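PDB 4ANN: type VII secretion system protein EssB from Staphylococcus aureus, which forms an integral membrane component of the type VII (Ess) secretion system and is probably required for secretion of EsxA and EsxB. Local coordinates for residues A[36-47]-A[92-103]. Sequence-based numbering, arbitrary orientation. Where two conformers were deposited one is given.
Sequences LMYLLEQHSPYF and NLEEVNRTRYTF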
ATOM      1  N   LEU A  36      -8.602 -20.413   8.584  1.00 23.70           N
ATOM      2  CA  LEU A  36      -8.255 -19.601   7.439  1.00 22.50           C
ATOM      3  C   LEU A  36      -6.997 -18.807   7.663  1.00 17.57           C
ATOM      4  O   LEU A  36      -6.520 -18.165   6.737  1.00 17.29           O
ATOM      5  CB  LEU A  36      -9.427 -18.661   7.141  1.00 23.66           C
ATOM      6  CG  LEU A  36     -10.681 -19.433   6.766  1.00 26.05           C
ATOM      7  CD1 LEU A  36     -11.871 -18.512   6.758  1.00 26.68           C
ATOM      8  CD2 LEU A  36     -10.484 -20.108   5.384  1.00 30.15           C
ATOM      9  N   MET A  37      -6.462 -18.816   8.910  0.70 18.23           N
ATOM     10  CA  MET A  37      -5.315 -17.919   9.174  0.70 15.74           C
ATOM     11  C   MET A  37      -4.104 -18.300   8.329  0.70 13.53           C
ATOM     12  O   MET A  37      -3.240 -17.467   8.042  0.70 13.30           O
ATOM     13  CB  MET A  37      -5.046 -17.891  10.671  0.70 17.60           C
ATOM     14  CG  MET A  37      -6.141 -17.243  11.504  0.70 20.26           C
ATOM     15  SD  MET A  37      -6.302 -15.441  11.364  0.70 21.96           S
ATOM     16  CE  MET A  37      -7.613 -15.322  10.184  0.70 23.66           C
ATOM     17  N   TYR A  38      -4.003 -19.548   7.896  1.00 14.32           N
ATOM     18  CA  TYR A  38      -2.906 -19.989   7.018  1.00 15.28           C
ATOM     19  C   TYR A  38      -2.876 -19.148   5.741  1.00 12.94           C
ATOM     20  O   TYR A  38      -1.833 -19.023   5.110  1.00 13.07           O
ATOM     21  CB  TYR A  38      -3.052 -21.493   6.691  1.00 19.39           C
ATOM     22  CG  TYR A  38      -3.983 -21.776   5.542  1.00 21.66           C
ATOM     23  CD1 TYR A  38      -5.358 -21.832   5.805  1.00 23.89           C
ATOM     24  CD2 TYR A  38      -3.546 -21.974   4.221  1.00 25.70           C
ATOM     25  CE1 TYR A  38      -6.298 -22.063   4.815  1.00 27.04           C
ATOM     26  CE2 TYR A  38      -4.464 -22.212   3.213  1.00 31.00           C
ATOM     27  CZ  TYR A  38      -5.805 -22.255   3.537  1.00 31.26           C
ATOM     28  OH  TYR A  38      -6.676 -22.508   2.508  1.00 40.08           O
ATOM     29  N   LEU A  39      -4.013 -18.569   5.315  1.00 12.66           N
ATOM     30  CA  LEU A  39      -4.002 -17.724   4.091  1.00 12.71           C
ATOM     31  C   LEU A  39      -3.091 -16.551   4.280  1.00 11.99           C
ATOM     32  O   LEU A  39      -2.608 -15.960   3.255  1.00 13.07           O
ATOM     33  CB  LEU A  39      -5.401 -17.264   3.743  1.00 14.68           C
ATOM     34  CG  LEU A  39      -6.345 -18.403   3.329  1.00 18.00           C
ATOM     35  CD1 LEU A  39      -7.762 -17.891   3.114  1.00 24.97           C
ATOM     36  CD2 LEU A  39      -5.844 -19.175   2.122  1.00 30.62           C
ATOM     37  N   LEU A  40      -2.842 -16.099   5.510  1.00 10.76           N
ATOM     38  CA  LEU A  40      -1.990 -14.933   5.719  1.00 10.54           C
ATOM     39  C   LEU A  40      -0.537 -15.261   5.455  1.00 10.08           C
ATOM     40  O   LEU A  40       0.270 -14.308   5.347  1.00 12.59           O
ATOM     41  CB  LEU A  40      -2.179 -14.426   7.126  1.00 12.28           C
ATOM     42  CG  LEU A  40      -3.567 -13.928   7.471  1.00 13.59           C
ATOM     43  CD1 LEU A  40      -3.657 -13.403   8.911  1.00 21.12           C
ATOM     44  CD2 LEU A  40      -4.009 -12.826   6.499  1.00 16.99           C
ATOM     45  N   GLU A  41      -0.160 -16.528   5.332  1.00 10.58           N
ATOM     46  CA  GLU A  41       1.201 -16.884   5.013  1.00 10.75           C
ATOM     47  C   GLU A  41       1.309 -17.555   3.651  1.00 11.29           C
ATOM     48  O   GLU A  41       2.405 -17.949   3.253  1.00 13.92           O
ATOM     49  CB  GLU A  41       1.877 -17.742   6.103  1.00 12.71           C
ATOM     50  CG  GLU A  41       1.262 -19.130   6.221  1.00 15.72           C
ATOM     51  CD  GLU A  41       1.965 -20.037   7.187  1.00 18.94           C
ATOM     52  OE1 GLU A  41       3.053 -19.730   7.718  1.00 18.50           O
ATOM     53  OE2 GLU A  41       1.391 -21.152   7.414  1.00 27.73           O
ATOM     54  N   GLN A  42       0.225 -17.692   2.888  1.00 12.87           N
ATOM     55  CA  GLN A  42       0.294 -18.279   1.574  1.00 12.96           C
ATOM     56  C   GLN A  42       0.959 -17.309   0.596  1.00 12.06           C
ATOM     57  O   GLN A  42       0.642 -16.139   0.599  1.00 13.85           O
ATOM     58  CB  GLN A  42      -1.130 -18.600   1.097  1.00 16.09           C
ATOM     59  CG  GLN A  42      -1.190 -19.407  -0.139  1.00 22.08           C
ATOM     60  CD  GLN A  42      -2.567 -20.018  -0.437  1.00 24.06           C
ATOM     61  OE1 GLN A  42      -2.862 -21.137   0.019  1.00 41.05           O
ATOM     62  NE2 GLN A  42      -3.358 -19.263  -1.164  1.00 31.53           N
ATOM     63  N   HIS A  43       1.871 -17.765  -0.241  1.00 14.46           N
ATOM     64  CA  HIS A  43       2.416 -16.878  -1.246  1.00 13.85           C
ATOM     65  C   HIS A  43       1.316 -16.244  -2.091  1.00 14.36           C
ATOM     66  O   HIS A  43       0.390 -16.942  -2.518  1.00 16.12           O
ATOM     67  CB  HIS A  43       3.389 -17.622  -2.160  1.00 17.58           C
ATOM     68  CG  HIS A  43       3.927 -16.655  -3.178  1.00 19.02           C
ATOM     69  ND1 HIS A  43       4.850 -15.645  -2.935  1.00 19.51           N
ATOM     70  CD2 HIS A  43       3.617 -16.550  -4.481  1.00 20.95           C
ATOM     71  CE1 HIS A  43       5.118 -14.996  -4.044  1.00 23.43           C
ATOM     72  NE2 HIS A  43       4.363 -15.519  -4.995  1.00 22.73           N
ATOM     73  N   SER A  44       1.465 -14.934  -2.330  1.00 13.01           N
ATOM     74  CA  SER A  44       0.614 -14.185  -3.209  1.00 12.95           C
ATOM     75  C   SER A  44       1.477 -13.258  -4.071  1.00 13.24           C
ATOM     76  O   SER A  44       2.403 -12.652  -3.503  1.00 14.68           O
ATOM     77  CB  SER A  44      -0.343 -13.274  -2.443  1.00 13.61           C
ATOM     78  OG  SER A  44      -0.918 -12.292  -3.310  1.00 14.65           O
ATOM     79  N   PRO A  45       1.165 -13.117  -5.333  1.00 13.89           N
ATOM     80  CA  PRO A  45       1.998 -12.176  -6.156  1.00 15.05           C
ATOM     81  C   PRO A  45       1.859 -10.740  -5.729  1.00 12.11           C
ATOM     82  O   PRO A  45       2.600  -9.927  -6.245  1.00 14.43           O
ATOM     83  CB  PRO A  45       1.452 -12.369  -7.562  1.00 18.84           C
ATOM     84  CG  PRO A  45       0.186 -13.094  -7.422  1.00 20.95           C
ATOM     85  CD  PRO A  45       0.098 -13.737  -6.100  1.00 17.42           C
ATOM     86  N   TYR A  46       0.924 -10.396  -4.854  1.00 11.33           N
ATOM     87  CA  TYR A  46       0.698  -9.019  -4.476  1.00 10.60           C
ATOM     88  C   TYR A  46       1.174  -8.686  -3.073  1.00  9.18           C
ATOM     89  O   TYR A  46       1.019  -7.541  -2.682  1.00  9.30           O
ATOM     90  CB  TYR A  46      -0.790  -8.678  -4.572  1.00 11.48           C
ATOM     91  CG  TYR A  46      -1.232  -8.873  -6.013  1.00 12.71           C
ATOM     92  CD1 TYR A  46      -0.779  -8.003  -7.016  1.00 14.97           C
ATOM     93  CD2 TYR A  46      -2.096  -9.882  -6.377  1.00 16.79           C
ATOM     94  CE1 TYR A  46      -1.149  -8.140  -8.329  1.00 18.73           C
ATOM     95  CE2 TYR A  46      -2.489 -10.082  -7.707  1.00 20.17           C
ATOM     96  CZ  TYR A  46      -1.995  -9.185  -8.640  1.00 20.58           C
ATOM     97  OH  TYR A  46      -2.363  -9.348  -9.946  1.00 31.86           O
ATOM     98  N   PHE A  47       1.773  -9.624  -2.346  1.00  9.11           N
ATOM     99  CA  PHE A  47       2.167  -9.399  -0.983  1.00  8.42           C
ATOM    100  C   PHE A  47       3.580  -9.907  -0.682  1.00  8.60           C
ATOM    101  O   PHE A  47       4.040 -10.893  -1.252  1.00 10.29           O
ATOM    102  CB  PHE A  47       1.227 -10.099   0.026  1.00  9.20           C
ATOM    103  CG  PHE A  47      -0.127  -9.472   0.066  1.00  8.34           C
ATOM    104  CD1 PHE A  47      -0.355  -8.396   0.901  1.00  8.45           C
ATOM    105  CD2 PHE A  47      -1.171  -9.941  -0.710  1.00  9.78           C
ATOM    106  CE1 PHE A  47      -1.608  -7.809   0.957  1.00  8.43           C
ATOM    107  CE2 PHE A  47      -2.416  -9.316  -0.649  1.00 10.49           C
ATOM    108  CZ  PHE A  47      -2.647  -8.263   0.178  1.00  9.57           C
ATOM    109  N   ASN A  92      -1.698  -1.379  -9.876  1.00  9.68           N
ATOM    110  CA  ASN A  92      -1.825  -2.833  -9.972  1.00 10.06           C
ATOM    111  C   ASN A  92      -2.278  -3.473  -8.650  1.00  9.56           C
ATOM    112  O   ASN A  92      -2.858  -4.562  -8.681  1.00 10.95           O
ATOM    113  CB  ASN A  92      -0.506  -3.441 -10.412  1.00 11.50           C
ATOM    114  CG  ASN A  92      -0.601  -4.824 -10.974  1.00 12.37           C
ATOM    115  OD1 ASN A  92      -1.412  -5.103 -11.883  1.00 15.27           O
ATOM    116  ND2 ASN A  92       0.262  -5.717 -10.512  1.00 18.24           N
ATOM    117  N   LEU A  93      -2.079  -2.794  -7.515  1.00  9.53           N
ATOM    118  CA  LEU A  93      -2.597  -3.337  -6.262  1.00 10.04           C
ATOM    119  C   LEU A  93      -4.078  -3.469  -6.237  1.00 11.15           C
ATOM    120  O   LEU A  93      -4.635  -4.224  -5.431  1.00 14.59           O
ATOM    121  CB  LEU A  93      -2.109  -2.511  -5.050  1.00 11.21           C
ATOM    122  CG  LEU A  93      -0.660  -2.759  -4.674  1.00 11.34           C
ATOM    123  CD1 LEU A  93      -0.300  -1.809  -3.539  1.00 13.30           C
ATOM    124  CD2 LEU A  93      -0.381  -4.246  -4.322  1.00 14.06           C
ATOM    125  N   GLU A  94      -4.786  -2.762  -7.094  0.50 12.20           N
ATOM    126  CA  GLU A  94      -6.238  -2.927  -7.213  0.50 13.69           C
ATOM    127  C   GLU A  94      -6.583  -4.370  -7.556  0.50 13.09           C
ATOM    128  O   GLU A  94      -7.729  -4.791  -7.287  0.50 14.33           O
ATOM    129  CB  GLU A  94      -6.830  -1.976  -8.273  0.50 13.75           C
ATOM    130  CG  GLU A  94      -6.604  -0.514  -8.004  0.50 16.01           C
ATOM    131  CD  GLU A  94      -7.655   0.465  -8.393  0.50 19.78           C
ATOM    132  OE1 GLU A  94      -7.680   0.870  -9.571  0.50 28.19           O
ATOM    133  OE2 GLU A  94      -8.425   0.803  -7.463  0.50 25.78           O
ATOM    134  N   GLU A  95      -5.664  -5.135  -8.129  1.00 12.64           N
ATOM    135  CA  GLU A  95      -5.930  -6.549  -8.407  1.00 14.49           C
ATOM    136  C   GLU A  95      -6.215  -7.311  -7.119  1.00 14.12           C
ATOM    137  O   GLU A  95      -6.855  -8.364  -7.146  1.00 16.94           O
ATOM    138  CB  GLU A  95      -4.756  -7.192  -9.151  1.00 15.88           C
ATOM    139  CG  GLU A  95      -4.578  -6.616 -10.570  1.00 17.65           C
ATOM    140  CD  GLU A  95      -5.719  -6.912 -11.498  1.00 22.51           C
ATOM    141  OE1 GLU A  95      -6.296  -7.995 -11.599  1.00 28.69           O
ATOM    142  OE2 GLU A  95      -6.168  -5.979 -12.189  1.00 29.13           O
ATOM    143  N   VAL A  96      -5.782  -6.822  -5.971  1.00 12.28           N
ATOM    144  CA  VAL A  96      -6.017  -7.469  -4.682  1.00 12.85           C
ATOM    145  C   VAL A  96      -7.492  -7.467  -4.350  1.00 13.56           C
ATOM    146  O   VAL A  96      -7.982  -8.416  -3.698  1.00 13.90           O
ATOM    147  CB  VAL A  96      -5.238  -6.805  -3.524  1.00 12.35           C
ATOM    148  CG1 VAL A  96      -5.632  -7.345  -2.157  1.00 13.32           C
ATOM    149  CG2 VAL A  96      -3.725  -7.015  -3.822  1.00 14.97           C
ATOM    150  N   ASN A  97      -8.251  -6.506  -4.839  1.00 14.56           N
ATOM    151  CA  ASN A  97      -9.657  -6.453  -4.494  1.00 17.81           C
ATOM    152  C   ASN A  97     -10.448  -7.630  -5.022  1.00 20.76           C
ATOM    153  O   ASN A  97     -11.548  -7.915  -4.515  1.00 28.54           O
ATOM    154  CB  ASN A  97     -10.178  -5.122  -4.985  1.00 20.99           C
ATOM    155  CG  ASN A  97      -9.543  -3.933  -4.328  1.00 25.88           C
ATOM    156  OD1 ASN A  97      -9.046  -4.028  -3.215  1.00 29.35           O
ATOM    157  ND2 ASN A  97      -9.533  -2.764  -5.030  1.00 30.60           N
ATOM    158  N   ARG A  98      -9.984  -8.339  -6.034  0.80 20.71           N
ATOM    159  CA  ARG A  98     -10.685  -9.537  -6.549  0.80 23.92           C
ATOM    160  C   ARG A  98     -10.423 -10.798  -5.731  0.80 23.61           C
ATOM    161  O   ARG A  98     -11.027 -11.874  -5.903  0.80 27.81           O
ATOM    162  CB  ARG A  98     -10.253  -9.673  -8.010  0.80 25.79           C
ATOM    163  CG  ARG A  98      -9.168 -10.675  -8.319  0.80 29.56           C
ATOM    164  CD  ARG A  98      -7.891 -10.191  -8.974  0.80 33.15           C
ATOM    165  NE  ARG A  98      -6.642 -10.769  -8.433  0.80 32.45           N
ATOM    166  CZ  ARG A  98      -6.573 -12.098  -8.251  0.80 39.69           C
ATOM    167  NH1 ARG A  98      -7.430 -13.113  -8.458  0.80 41.24           N
ATOM    168  NH2 ARG A  98      -5.395 -12.470  -7.760  0.80 52.16           N
ATOM    169  N   THR A  99      -9.465 -10.713  -4.840  1.00 20.92           N
ATOM    170  CA  THR A  99      -9.109 -11.815  -3.983  1.00 21.28           C
ATOM    171  C   THR A  99      -9.786 -11.645  -2.631  1.00 20.08           C
ATOM    172  O   THR A  99     -10.535 -10.681  -2.402  1.00 21.32           O
ATOM    173  CB  THR A  99      -7.595 -11.884  -3.719  1.00 19.84           C
ATOM    174  OG1 THR A  99      -7.122 -10.833  -2.885  1.00 16.97           O
ATOM    175  CG2 THR A  99      -6.782 -11.708  -4.989  1.00 21.62           C
ATOM    176  N   ARG A 100      -9.483 -12.598  -1.763  0.60 20.76           N
ATOM    177  CA  ARG A 100      -9.917 -12.676  -0.382  0.60 20.70           C
ATOM    178  C   ARG A 100      -9.279 -11.595   0.484  0.60 17.12           C
ATOM    179  O   ARG A 100      -9.851 -11.196   1.530  0.60 22.78           O
ATOM    180  CB  ARG A 100      -9.641 -14.090   0.195  0.60 25.21           C
ATOM    181  CG  ARG A 100     -10.688 -15.151  -0.125  0.60 28.64           C
ATOM    182  CD  ARG A 100     -10.283 -16.503   0.450  0.60 32.49           C
ATOM    183  NE  ARG A 100     -11.216 -17.054   1.421  0.60 35.18           N
ATOM    184  CZ  ARG A 100     -11.807 -16.521   2.475  0.60 37.28           C
ATOM    185  NH1 ARG A 100     -11.625 -15.250   2.845  0.60 39.98           N
ATOM    186  NH2 ARG A 100     -12.634 -17.230   3.226  0.60 37.09           N
ATOM    187  N   TYR A 101      -8.120 -11.143   0.176  1.00 13.75           N
ATOM    188  CA  TYR A 101      -7.195 -10.307   0.874  1.00 10.74           C
ATOM    189  C   TYR A 101      -7.580  -8.833   0.815  1.00 10.16           C
ATOM    190  O   TYR A 101      -8.225  -8.358  -0.089  1.00 12.33           O
ATOM    191  CB  TYR A 101      -5.771 -10.440   0.340  1.00 11.00           C
ATOM    192  CG  TYR A 101      -5.152 -11.809   0.486  1.00 11.03           C
ATOM    193  CD1 TYR A 101      -4.884 -12.380   1.733  1.00 11.21           C
ATOM    194  CD2 TYR A 101      -4.829 -12.539  -0.654  1.00 13.07           C
ATOM    195  CE1 TYR A 101      -4.312 -13.615   1.843  1.00 12.37           C
ATOM    196  CE2 TYR A 101      -4.239 -13.787  -0.536  1.00 13.14           C
ATOM    197  CZ  TYR A 101      -3.996 -14.330   0.704  1.00 12.22           C
ATOM    198  OH  TYR A 101      -3.418 -15.556   0.777  1.00 14.97           O
ATOM    199  N   THR A 102      -7.085  -8.091   1.805  1.00 10.35           N
ATOM    200  CA  THR A 102      -7.144  -6.648   1.898  1.00 10.75           C
ATOM    201  C   THR A 102      -5.727  -6.165   2.167  1.00  9.70           C
ATOM    202  O   THR A 102      -4.848  -6.925   2.585  1.00  9.83           O
ATOM    203  CB  THR A 102      -8.080  -6.145   2.995  1.00 12.10           C
ATOM    204  OG1 THR A 102      -7.523  -6.616   4.252  1.00 14.50           O
ATOM    205  CG2 THR A 102      -9.523  -6.669   2.855  1.00 14.69           C
ATOM    206  N   PHE A 103      -5.527  -4.850   1.923  1.00 10.62           N
ATOM    207  CA  PHE A 103      -4.199  -4.260   2.071  1.00  9.81           C
ATOM    208  C   PHE A 103      -4.346  -2.801   2.480  1.00  9.54           C
ATOM    209  O   PHE A 103      -5.426  -2.212   2.379  1.00 10.93           O
ATOM    210  CB  PHE A 103      -3.379  -4.364   0.768  1.00 10.07           C
ATOM    211  CG  PHE A 103      -3.865  -3.472  -0.369  1.00 10.00           C
ATOM    212  CD1 PHE A 103      -4.970  -3.845  -1.117  1.00 13.42           C
ATOM    213  CD2 PHE A 103      -3.251  -2.280  -0.673  1.00 11.36           C
ATOM    214  CE1 PHE A 103      -5.481  -3.030  -2.167  1.00 14.33           C
ATOM    215  CE2 PHE A 103      -3.729  -1.449  -1.701  1.00 11.96           C
ATOM    216  CZ  PHE A 103      -4.846  -1.853  -2.440  1.00 13.73           C
TER
HETATM  217  O   HOH W   1      -2.210 -16.630  -1.641  1.00 27.65           O
HETATM  218  O   HOH W   2       0.502  -8.286 -11.622  1.00 41.16           O
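Tyr-101 gives the one direct hydrogen bond between the two segments: its OH donates to Leu-39 O over 2.6 Å, from 21° out of the carbonyl plane, while the oxygen lies at the edge of the phenol ring. The same hydroxyl accepts a hydrogen bond from a water (2.9 Å between Tyr-101 OH and the water O) that also donates to His-43 O and accepts from Gln-42 NE2. A buried tyrosine thus has its polar end satisfied at the 3-10 segment 38-40, where Leu-39 O also receives a weak backbone bond from Gln-42 N.

Apolar packing takes over further along. The Phe-47 and Tyr-101 rings meet obliquely, planes at 59°, with Phe-47 CE2 3.7 Å from Tyr-101 CB; Phe-47 CZ also reaches Val-96 CG1. In this cytoplasmic domain of EssB, the contact joins the loop between strands 21-25 and 50-54 to the residues leading into strand 101-102, which pairs antiparallel with 124-125. Arg-123, just before strand 124-125, makes a cation-pi contact with Tyr-101 and hydrogen-bonds through NH1 to Gln-42 O.

Tyr-46 N closes an ST turn onto Ser-44 OG (3.1 Å), within the type I beta turn from Ser-44 to Phe-47. With CG anti to the carbonyl carbon (chi1 -61°), its side chain slides past Val-96 in the opposite direction, CB 3.5 Å from Val-96 CG2, and crosses Glu-95 obliquely, OH 3.3 Å from Glu-95 CB; Asn-92 ND2 comes in at the ring edge, the side chains nearly perpendicular.

Arginine chains, in the conformers described, provide the outer contacts. Leu-39 CD1 lies over one face of the Arg-100 guanidinium, 3.9 Å from NE, and Arg-98 NH2 approaches the edge of Tyr-46 at CE2.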